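Local atomic coordinates of polyhedrin (Operophtera brumata cypovirus 19, PDB entry 5A99), a protein that builds the microcrystalline polyhedra of an insect cypovirus, occlusion bodies that probably embed and shelter virus particles outside the host. Residues E21-Q26 against R160-E165; Y27-Y32 against R191-G196; W125-K130 against V184-V189. One frame throughout, in Å; residues are numbered along the deposited sequence.

Contact 1: residues E21-Q26 against R160-E165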
loop_
_atom_site.group_PDB
_atom_site.type_symbol
_atom_site.label_atom_id
_atom_site.label_comp_id
_atom_site.label_asym_id
_atom_site.label_seq_id
_atom_site.Cartn_x
_atom_site.Cartn_y
_atom_site.Cartn_z
ATOM N N GLU A 21 -3.501 -24.452 24.446
ATOM C CA GLU A 21 -4.192 -23.854 23.312
ATOM C C GLU A 21 -3.624 -22.472 22.940
ATOM O O GLU A 21 -3.437 -22.150 21.756
ATOM C CB GLU A 21 -5.679 -23.733 23.606
ATOM C CG GLU A 21 -6.422 -23.054 22.480
ATOM C CD GLU A 21 -7.920 -23.183 22.607
ATOM O OE1 GLU A 21 -8.441 -23.106 23.745
ATOM O OE2 GLU A 21 -8.572 -23.369 21.560
ATOM N N ILE A 22 -3.339 -21.654 23.946
ATOM C CA ILE A 22 -2.872 -20.291 23.702
ATOM C C ILE A 22 -1.376 -20.265 23.377
ATOM O O ILE A 22 -0.948 -19.591 22.436
ATOM C CB ILE A 22 -3.182 -19.369 24.908
ATOM C CG1 ILE A 22 -4.696 -19.154 25.042
ATOM C CG2 ILE A 22 -2.475 -18.024 24.771
ATOM C CD1 ILE A 22 -5.364 -18.422 23.866
ATOM N N LEU A 23 -0.586 -21.003 24.150
ATOM C CA LEU A 23 0.849 -21.130 23.897
ATOM C C LEU A 23 1.125 -21.682 22.505
ATOM O O LEU A 23 2.105 -21.302 21.862
ATOM C CB LEU A 23 1.486 -22.064 24.926
ATOM C CG LEU A 23 2.214 -21.422 26.111
ATOM C CD1 LEU A 23 1.444 -20.263 26.698
ATOM C CD2 LEU A 23 2.458 -22.466 27.176
ATOM N N ASP A 24 0.264 -22.586 22.050
ATOM C CA ASP A 24 0.482 -23.245 20.771
ATOM C C ASP A 24 -0.288 -22.629 19.613
ATOM O O ASP A 24 -0.104 -23.055 18.472
ATOM C CB ASP A 24 0.124 -24.725 20.843
ATOM C CG ASP A 24 1.135 -25.533 21.604
ATOM O OD1 ASP A 24 2.204 -24.984 21.976
ATOM O OD2 ASP A 24 0.848 -26.730 21.833
ATOM N N ARG A 25 -1.147 -21.641 19.886
ATOM C CA ARG A 25 -1.959 -21.033 18.821
ATOM C C ARG A 25 -1.090 -20.480 17.703
ATOM O O ARG A 25 -1.472 -20.512 16.538
ATOM C CB ARG A 25 -2.832 -19.902 19.350
ATOM C CG ARG A 25 -3.689 -19.185 18.285
ATOM C CD ARG A 25 -5.016 -18.701 18.884
ATOM N NE ARG A 25 -5.860 -19.830 19.315
ATOM C CZ ARG A 25 -7.071 -19.721 19.856
ATOM N NH1 ARG A 25 -7.626 -18.528 20.041
ATOM N NH2 ARG A 25 -7.739 -20.815 20.210
ATOM N N GLN A 26 0.079 -19.972 18.080
ATOM C CA GLN A 26 1.005 -19.362 17.124
ATOM C C GLN A 26 1.359 -20.290 15.972
ATOM O O GLN A 26 1.770 -19.822 14.908
ATOM C CB GLN A 26 2.302 -18.963 17.829
ATOM C CG GLN A 26 3.077 -20.157 18.411
ATOM C CD GLN A 26 4.488 -19.799 18.876
ATOM O OE1 GLN A 26 4.881 -18.634 18.877
ATOM N NE2 GLN A 26 5.249 -20.808 19.273
ATOM N N ARG A 160 11.186 -14.504 26.078
ATOM C CA ARG A 160 10.550 -15.759 26.449
ATOM C C ARG A 160 9.219 -15.539 27.165
ATOM O O ARG A 160 9.018 -14.539 27.866
ATOM C CB ARG A 160 11.500 -16.618 27.299
ATOM C CG ARG A 160 12.770 -17.065 26.561
ATOM C CD ARG A 160 13.707 -17.912 27.431
ATOM N NE ARG A 160 13.578 -19.337 27.135
ATOM C CZ ARG A 160 14.490 -20.071 26.503
ATOM N NH1 ARG A 160 15.636 -19.536 26.099
ATOM N NH2 ARG A 160 14.255 -21.360 26.286
ATOM N N TYR A 161 8.316 -16.491 26.964
ATOM C CA TYR A 161 7.006 -16.490 27.588
ATOM C C TYR A 161 6.735 -17.921 28.015
ATOM O O TYR A 161 6.718 -18.836 27.183
ATOM C CB TYR A 161 5.974 -15.999 26.576
ATOM C CG TYR A 161 4.533 -15.988 27.021
ATOM C CD1 TYR A 161 4.093 -15.125 28.013
ATOM C CD2 TYR A 161 3.594 -16.801 26.401
ATOM C CE1 TYR A 161 2.762 -15.095 28.399
ATOM C CE2 TYR A 161 2.261 -16.778 26.781
ATOM C CZ TYR A 161 1.849 -15.923 27.775
ATOM O OH TYR A 161 0.517 -15.907 28.143
ATOM N N PHE A 162 6.537 -18.104 29.316
ATOM C CA PHE A 162 6.502 -19.433 29.911
ATOM C C PHE A 162 7.656 -20.268 29.356
ATOM O O PHE A 162 7.468 -21.408 28.928
ATOM C CB PHE A 162 5.149 -20.118 29.670
ATOM C CG PHE A 162 4.004 -19.466 30.402
ATOM C CD1 PHE A 162 3.819 -19.698 31.757
ATOM C CD2 PHE A 162 3.122 -18.624 29.737
ATOM C CE1 PHE A 162 2.780 -19.105 32.442
ATOM C CE2 PHE A 162 2.078 -18.022 30.414
ATOM C CZ PHE A 162 1.900 -18.264 31.767
ATOM N N ASP A 163 8.844 -19.668 29.354
ATOM C CA ASP A 163 10.086 -20.341 28.969
ATOM C C ASP A 163 10.235 -20.649 27.481
ATOM O O ASP A 163 11.220 -21.260 27.087
ATOM C CB ASP A 163 10.253 -21.634 29.761
ATOM C CG ASP A 163 10.227 -21.401 31.251
ATOM O OD1 ASP A 163 11.136 -20.703 31.750
ATOM O OD2 ASP A 163 9.292 -21.900 31.914
ATOM N N ARG A 164 9.272 -20.235 26.666
ATOM C CA ARG A 164 9.346 -20.434 25.219
ATOM C C ARG A 164 9.779 -19.165 24.505
ATOM O O ARG A 164 9.259 -18.084 24.766
ATOM C CB ARG A 164 7.985 -20.876 24.677
ATOM C CG ARG A 164 7.506 -22.205 25.241
ATOM C CD ARG A 164 5.986 -22.216 25.357
ATOM N NE ARG A 164 5.408 -23.565 25.402
ATOM C CZ ARG A 164 5.283 -24.367 24.343
ATOM N NH1 ARG A 164 5.720 -23.971 23.151
ATOM N NH2 ARG A 164 4.728 -25.571 24.472
ATOM N N GLU A 165 10.730 -19.301 23.593
ATOM C CA GLU A 165 11.105 -18.190 22.736
ATOM C C GLU A 165 9.912 -17.914 21.832
ATOM O O GLU A 165 9.531 -18.755 21.024
ATOM C CB GLU A 165 12.363 -18.523 21.918
ATOM C CG GLU A 165 13.630 -18.662 22.774
ATOM C CD GLU A 165 14.867 -19.015 21.965
ATOM O OE1 GLU A 165 14.709 -19.463 20.810
ATOM O OE2 GLU A 165 15.994 -18.849 22.492
HETATM O O HOH W 1 8.268 -20.957 20.182
#
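Leu23 carries the apolar part of this contact, fitting its two methyl branches against a beta hairpin. CD1 lies 3.6 Å from CE2 of Tyr161 and meets CD2 of Phe162, while Leu23 CD2 turns to the side chain of Arg164 and approaches its NE at 3.6 Å. Tyr161 holds CG anti to the backbone N (chi1 177°), which brings CE2 up to the leucine. The leucine crosses the arginine at about a right angle, with CB offset over one face of the guanidinium. Asp24 OD1 stands 3.6 Å from Arg164 NH2 in a salt bridge; carboxylate and guanidinium planes are 71° apart and OD1 sits off the plane of the guanidinium, so the attraction is one of charge, with no N-H aimed at it. A water accepts from Gln26 NE2 and donates to Glu165 O.

One shell out, the hairpin residues lie on a type I' turn from Tyr161 to Arg164. Its backbone bonds pair Tyr161 with Arg164 in both directions, and Phe162 CD2 sits 3.5 Å above the centre of the Tyr161 ring. Arg160 holds Asp163 O side-on through NE and NH2, from one face of the carbonyl plane.

Met141 of the second subunit packs on Tyr161 and Arg25. The contact lies at the surface, where the C-terminal part of helix 10-25 meets the hairpin joining strands 157-161 and 164-173 of the six-stranded antiparallel sheet.

Contact 2: residues Y27-Y32 against R191-G196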
loop_
_atom_site.group_PDB
_atom_site.type_symbol
_atom_site.label_atom_id
_atom_site.label_comp_id
_atom_site.label_asym_id
_atom_site.label_seq_id
_atom_site.Cartn_x
_atom_site.Cartn_y
_atom_site.Cartn_z
ATOM N N TYR A 27 1.263 -21.603 16.201
ATOM C CA TYR A 27 1.556 -22.586 15.155
ATOM C C TYR A 27 0.419 -22.718 14.153
ATOM O O TYR A 27 0.621 -23.204 13.050
ATOM C CB TYR A 27 1.845 -23.957 15.752
ATOM C CG TYR A 27 3.114 -24.023 16.567
ATOM C CD1 TYR A 27 4.364 -23.950 15.955
ATOM C CD2 TYR A 27 3.064 -24.166 17.947
ATOM C CE1 TYR A 27 5.536 -24.014 16.707
ATOM C CE2 TYR A 27 4.228 -24.232 18.708
ATOM C CZ TYR A 27 5.460 -24.154 18.082
ATOM O OH TYR A 27 6.617 -24.220 18.827
ATOM N N SER A 28 -0.778 -22.306 14.540
ATOM C CA SER A 28 -1.904 -22.313 13.610
ATOM C C SER A 28 -1.734 -21.268 12.520
ATOM O O SER A 28 -1.371 -20.126 12.803
ATOM C CB SER A 28 -3.226 -22.055 14.326
ATOM O OG SER A 28 -4.273 -21.943 13.371
ATOM N N ARG A 29 -2.006 -21.668 11.278
ATOM C CA ARG A 29 -1.950 -20.735 10.159
ATOM C C ARG A 29 -3.038 -19.674 10.276
ATOM O O ARG A 29 -3.037 -18.705 9.532
ATOM C CB ARG A 29 -2.067 -21.470 8.821
ATOM C CG ARG A 29 -0.724 -21.920 8.264
ATOM C CD ARG A 29 -0.218 -23.199 8.924
ATOM N NE ARG A 29 0.876 -23.777 8.138
ATOM C CZ ARG A 29 0.737 -24.752 7.244
ATOM N NH1 ARG A 29 -0.443 -25.305 7.030
ATOM N NH2 ARG A 29 1.794 -25.192 6.576
ATOM N N ASP A 30 -3.959 -19.857 11.217
ATOM C CA ASP A 30 -5.031 -18.893 11.435
ATOM C C ASP A 30 -4.772 -18.018 12.650
ATOM O O ASP A 30 -5.695 -17.429 13.208
ATOM C CB ASP A 30 -6.365 -19.614 11.605
ATOM C CG ASP A 30 -6.623 -20.611 10.506
ATOM O OD1 ASP A 30 -6.414 -20.268 9.312
ATOM O OD2 ASP A 30 -7.010 -21.744 10.846
ATOM N N SER A 31 -3.517 -17.949 13.063
ATOM C CA SER A 31 -3.100 -16.984 14.067
ATOM C C SER A 31 -2.272 -15.922 13.353
ATOM O O SER A 31 -2.129 -15.957 12.135
ATOM C CB SER A 31 -2.287 -17.654 15.182
ATOM O OG SER A 31 -1.002 -18.043 14.743
ATOM N N TYR A 32 -1.717 -14.992 14.111
ATOM C CA TYR A 32 -0.957 -13.907 13.516
ATOM C C TYR A 32 0.549 -13.975 13.759
ATOM O O TYR A 32 1.025 -14.509 14.766
ATOM C CB TYR A 32 -1.485 -12.571 14.027
ATOM C CG TYR A 32 -2.705 -12.118 13.270
ATOM C CD1 TYR A 32 -3.962 -12.575 13.625
ATOM C CD2 TYR A 32 -2.597 -11.260 12.191
ATOM C CE1 TYR A 32 -5.083 -12.180 12.934
ATOM C CE2 TYR A 32 -3.705 -10.858 11.492
ATOM C CZ TYR A 32 -4.953 -11.326 11.870
ATOM O OH TYR A 32 -6.079 -10.937 11.203
ATOM N N ARG A 191 5.573 -16.526 8.363
ATOM C CA ARG A 191 5.417 -17.541 9.395
ATOM C C ARG A 191 6.213 -18.761 8.977
ATOM O O ARG A 191 6.386 -19.016 7.781
ATOM C CB ARG A 191 3.946 -17.919 9.641
ATOM C CG ARG A 191 3.376 -19.009 8.740
ATOM C CD ARG A 191 2.041 -19.586 9.281
ATOM N NE ARG A 191 1.204 -18.587 9.947
ATOM C CZ ARG A 191 1.019 -18.522 11.264
ATOM N NH1 ARG A 191 1.588 -19.406 12.073
ATOM N NH2 ARG A 191 0.265 -17.577 11.778
ATOM N N ALA A 192 6.686 -19.507 9.968
ATOM C CA ALA A 192 7.439 -20.729 9.735
ATOM C C ALA A 192 6.589 -21.781 9.031
ATOM O O ALA A 192 5.445 -22.023 9.399
ATOM C CB ALA A 192 7.948 -21.285 11.062
ATOM N N ASN A 193 7.162 -22.424 8.024
ATOM C CA ASN A 193 6.547 -23.614 7.467
ATOM C C ASN A 193 7.585 -24.726 7.349
ATOM O O ASN A 193 8.496 -24.664 6.522
ATOM C CB ASN A 193 5.889 -23.324 6.119
ATOM C CG ASN A 193 5.085 -24.507 5.614
ATOM O OD1 ASN A 193 5.107 -25.581 6.217
ATOM N ND2 ASN A 193 4.362 -24.314 4.517
ATOM N N ARG A 194 7.445 -25.734 8.202
ATOM C CA ARG A 194 8.428 -26.800 8.305
ATOM C C ARG A 194 8.019 -28.000 7.454
ATOM O O ARG A 194 8.785 -28.965 7.317
ATOM C CB ARG A 194 8.568 -27.227 9.760
ATOM C CG ARG A 194 8.922 -26.074 10.686
ATOM C CD ARG A 194 8.571 -26.376 12.116
ATOM N NE ARG A 194 8.879 -25.258 13.009
ATOM C CZ ARG A 194 8.029 -24.275 13.301
ATOM N NH1 ARG A 194 6.809 -24.255 12.770
ATOM N NH2 ARG A 194 8.397 -23.307 14.124
ATOM N N ASP A 195 6.813 -27.931 6.885
ATOM C CA ASP A 195 6.302 -29.003 6.031
ATOM C C ASP A 195 6.429 -28.715 4.534
ATOM O O ASP A 195 6.848 -27.631 4.125
ATOM C CB ASP A 195 4.865 -29.332 6.420
ATOM C CG ASP A 195 4.744 -29.729 7.882
ATOM O OD1 ASP A 195 5.686 -30.354 8.419
ATOM O OD2 ASP A 195 3.719 -29.408 8.510
ATOM N N GLY A 196 6.096 -29.713 3.719
ATOM C CA GLY A 196 6.383 -29.663 2.295
ATOM C C GLY A 196 5.504 -28.700 1.504
ATOM O O GLY A 196 5.976 -28.026 0.582
HETATM O O HOH W 2 3.178 -22.405 7.524
HETATM O O HOH W 3 3.412 -24.666 9.568
#
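Arg191 reaches across to a type I beta turn, Ser28 to Ser31, and lays one face of its guanidinium on the turn's backbone. Arg29 CA stands 3.8 Å above the centre of that group, and Ser28 O lies over the same flat group, 3.1 Å from Arg191 NH1 but at a poor angle for a hydrogen bond. At the guanidinium edge, Ser31 O is 2.9 Å from Arg191 NH2. The side chain gets there with CG between the backbone N and the carbonyl carbon (chi1 87°) and a bend at chi3; outside the two segments, NE donates to Pro54 O and NH1 to Gln26 O. The turn itself is reinforced by an ST turn, in which Ser28 OG accepts from Asp30 N.

At Ala192 the link is through solvent: one water accepts from Arg29 NE at 2.7 Å and donates to Ala192 O, and a second joins the same two atoms weakly. Asn193 presents its amide at the edge of the Arg29 guanidinium, the planes 86° apart, while its OD1 closes an Asx turn by accepting from Asp195 N. Arg194, salt-bridged to Asp118, brings NH2 in the plane of the Tyr27 ring, at its edge, 3.9 Å from CE1.

Contact 3: residues W125-K130 against V184-V189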
loop_
_atom_site.group_PDB
_atom_site.type_symbol
_atom_site.label_atom_id
_atom_site.label_comp_id
_atom_site.label_asym_id
_atom_site.label_seq_id
_atom_site.Cartn_x
_atom_site.Cartn_y
_atom_site.Cartn_z
ATOM N N TRP A 125 14.131 -10.141 7.725
ATOM C CA TRP A 125 14.980 -9.278 6.924
ATOM C C TRP A 125 14.674 -7.835 7.282
ATOM O O TRP A 125 13.522 -7.445 7.383
ATOM C CB TRP A 125 14.720 -9.552 5.440
ATOM C CG TRP A 125 15.390 -8.595 4.506
ATOM C CD1 TRP A 125 16.704 -8.603 4.133
ATOM C CD2 TRP A 125 14.778 -7.505 3.798
ATOM N NE1 TRP A 125 16.952 -7.583 3.251
ATOM C CE2 TRP A 125 15.789 -6.895 3.024
ATOM C CE3 TRP A 125 13.481 -6.987 3.744
ATOM C CZ2 TRP A 125 15.542 -5.792 2.208
ATOM C CZ3 TRP A 125 13.236 -5.887 2.918
ATOM C CH2 TRP A 125 14.261 -5.302 2.171
ATOM N N PHE A 126 15.713 -7.038 7.475
ATOM C CA PHE A 126 15.549 -5.698 8.010
ATOM C C PHE A 126 16.665 -4.821 7.443
ATOM O O PHE A 126 17.839 -5.152 7.575
ATOM C CB PHE A 126 15.600 -5.757 9.547
ATOM C CG PHE A 126 15.424 -4.431 10.215
ATOM C CD1 PHE A 126 14.158 -3.922 10.464
ATOM C CD2 PHE A 126 16.529 -3.692 10.602
ATOM C CE1 PHE A 126 14.008 -2.694 11.075
ATOM C CE2 PHE A 126 16.384 -2.459 11.212
ATOM C CZ PHE A 126 15.129 -1.960 11.452
ATOM N N ARG A 127 16.296 -3.718 6.794
ATOM C CA ARG A 127 17.275 -2.879 6.106
ATOM C C ARG A 127 16.943 -1.415 6.278
ATOM O O ARG A 127 15.871 -0.958 5.868
ATOM C CB ARG A 127 17.319 -3.219 4.605
ATOM C CG ARG A 127 18.411 -2.473 3.805
ATOM C CD ARG A 127 18.279 -2.753 2.337
ATOM N NE ARG A 127 16.994 -2.253 1.846
ATOM C CZ ARG A 127 16.424 -2.621 0.708
ATOM N NH1 ARG A 127 17.010 -3.507 -0.080
ATOM N NH2 ARG A 127 15.256 -2.096 0.353
ATOM N N VAL A 128 17.861 -0.683 6.897
ATOM C CA VAL A 128 17.744 0.763 6.995
ATOM C C VAL A 128 18.542 1.362 5.849
ATOM O O VAL A 128 19.770 1.365 5.875
ATOM C CB VAL A 128 18.293 1.295 8.340
ATOM C CG1 VAL A 128 18.061 2.798 8.455
ATOM C CG2 VAL A 128 17.646 0.579 9.505
ATOM N N ASN A 129 17.849 1.822 4.817
ATOM C CA ASN A 129 18.505 2.579 3.762
ATOM C C ASN A 129 18.733 4.024 4.196
ATOM O O ASN A 129 18.162 4.489 5.186
ATOM C CB ASN A 129 17.666 2.572 2.488
ATOM C CG ASN A 129 17.938 1.363 1.612
ATOM O OD1 ASN A 129 18.841 0.571 1.878
ATOM N ND2 ASN A 129 17.158 1.227 0.546
ATOM N N LYS A 130 19.584 4.721 3.455
ATOM C CA LYS A 130 19.684 6.168 3.550
ATOM C C LYS A 130 18.387 6.783 3.032
ATOM O O LYS A 130 17.567 6.102 2.413
ATOM C CB LYS A 130 20.815 6.671 2.659
ATOM C CG LYS A 130 22.208 6.145 2.978
ATOM C CD LYS A 130 23.212 6.770 2.013
ATOM C CE LYS A 130 24.658 6.497 2.404
ATOM N NZ LYS A 130 25.219 7.536 3.334
ATOM N N VAL A 184 15.393 5.279 5.912
ATOM C CA VAL A 184 14.265 4.676 5.214
ATOM C C VAL A 184 14.301 3.228 5.704
ATOM O O VAL A 184 15.377 2.652 5.846
ATOM C CB VAL A 184 14.441 4.719 3.692
ATOM C CG1 VAL A 184 13.521 3.710 3.017
ATOM C CG2 VAL A 184 14.194 6.144 3.141
ATOM N N ILE A 185 13.156 2.639 6.000
ATOM C CA ILE A 185 13.177 1.316 6.607
ATOM C C ILE A 185 12.301 0.302 5.885
ATOM O O ILE A 185 11.115 0.544 5.644
ATOM C CB ILE A 185 12.788 1.388 8.086
ATOM C CG1 ILE A 185 13.881 2.107 8.889
ATOM C CG2 ILE A 185 12.594 0.004 8.661
ATOM C CD1 ILE A 185 13.445 2.481 10.276
ATOM N N SER A 186 12.920 -0.826 5.534
ATOM C CA SER A 186 12.247 -1.964 4.908
ATOM C C SER A 186 12.419 -3.229 5.772
ATOM O O SER A 186 13.490 -3.463 6.330
ATOM C CB SER A 186 12.814 -2.216 3.504
ATOM O OG SER A 186 12.814 -1.018 2.745
ATOM N N PHE A 187 11.362 -4.032 5.897
ATOM C CA PHE A 187 11.493 -5.335 6.540
ATOM C C PHE A 187 10.483 -6.360 6.015
ATOM O O PHE A 187 9.527 -6.029 5.310
ATOM C CB PHE A 187 11.442 -5.211 8.071
ATOM C CG PHE A 187 10.161 -4.643 8.598
ATOM C CD1 PHE A 187 9.020 -5.420 8.672
ATOM C CD2 PHE A 187 10.104 -3.335 9.044
ATOM C CE1 PHE A 187 7.834 -4.904 9.166
ATOM C CE2 PHE A 187 8.928 -2.813 9.548
ATOM C CZ PHE A 187 7.787 -3.597 9.601
ATOM N N ALA A 188 10.755 -7.616 6.322
ATOM C CA ALA A 188 9.897 -8.709 5.911
ATOM C C ALA A 188 10.065 -9.856 6.872
ATOM O O ALA A 188 11.119 -10.032 7.489
ATOM C CB ALA A 188 10.233 -9.162 4.525
ATOM N N VAL A 189 9.003 -10.636 6.988
ATOM C CA VAL A 189 9.030 -11.857 7.756
ATOM C C VAL A 189 7.791 -12.678 7.398
ATOM O O VAL A 189 6.717 -12.117 7.190
ATOM C CB VAL A 189 9.086 -11.569 9.273
ATOM C CG1 VAL A 189 7.966 -10.642 9.705
ATOM C CG2 VAL A 189 9.050 -12.866 10.063
HETATM O O HOH W 4 15.487 -0.087 3.192
#
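Trp125, Phe126 and Arg127 each hold CG anti to the backbone N, and for Trp125 (chi1 172°) this swings the indole across strand 184-190, where CZ3 and CH2 both lie 3.7 Å from Ser186 CB and CE3 meets Ala188 CB. Arg127 then bends at chi3 (63°), which brings its guanidinium back against the indole: Trp125 CZ2 lies 3.5 Å above one face of it.

On the same side of the sheet, a water joins three atoms, donating to Arg127 O and Ser186 OG and accepting from Arg127 NE. Asp214 of the third subunit forms a salt bridge with Arg127 NH2 and accepts from Ser186 OG through its backbone O, while Tyr32 of that subunit bonds Arg127 NH1; this face is therefore a subunit interface.

The other face is apolar. Phe126 sets CD1 3.8 Å from Phe187 CB and CE1 3.9 Å from Ile185 CG2, and Val128 lies side by side with Ile185. Between the faces, antiparallel backbone bonds tie Trp125 to Ala188, Arg127 to Ser186 and Asn129 to Val184. Ser186 N to Arg127 O is nearly straight (174°), whereas Asn129 N to Val184 O is weak.

Within this chain, strand 125-129 is an outer strand of the three-stranded antiparallel sheet and 184-190 its middle one, with 56-61 beyond; Ile185 and Phe187 pack on strand 33-40 of the six-stranded sheet.

How the contacts relate
Contact 3 is buried, its centre about 10 Å from the centre of the chain, whereas contact 1 is at the surface and contact 2 partly buried, the centres of both about 19 Å from it. Regular backbone pairing dominates contact 3; contact 1 relies on one leucine and an ion pair, and contact 2 on arginines, carbonyl groups and waters. Contacts 1 and 2 touch where residues 26 and 27 follow each other: the end of helix 10-25 serves contact 1 and the loop directly after it contact 2. Segment 191-196 of contact 2 comes just after 184-189 of contact 3. All three border other subunits, and contacts 2 and 3 meet again between subunits, the loop of one chain facing the sheet of another.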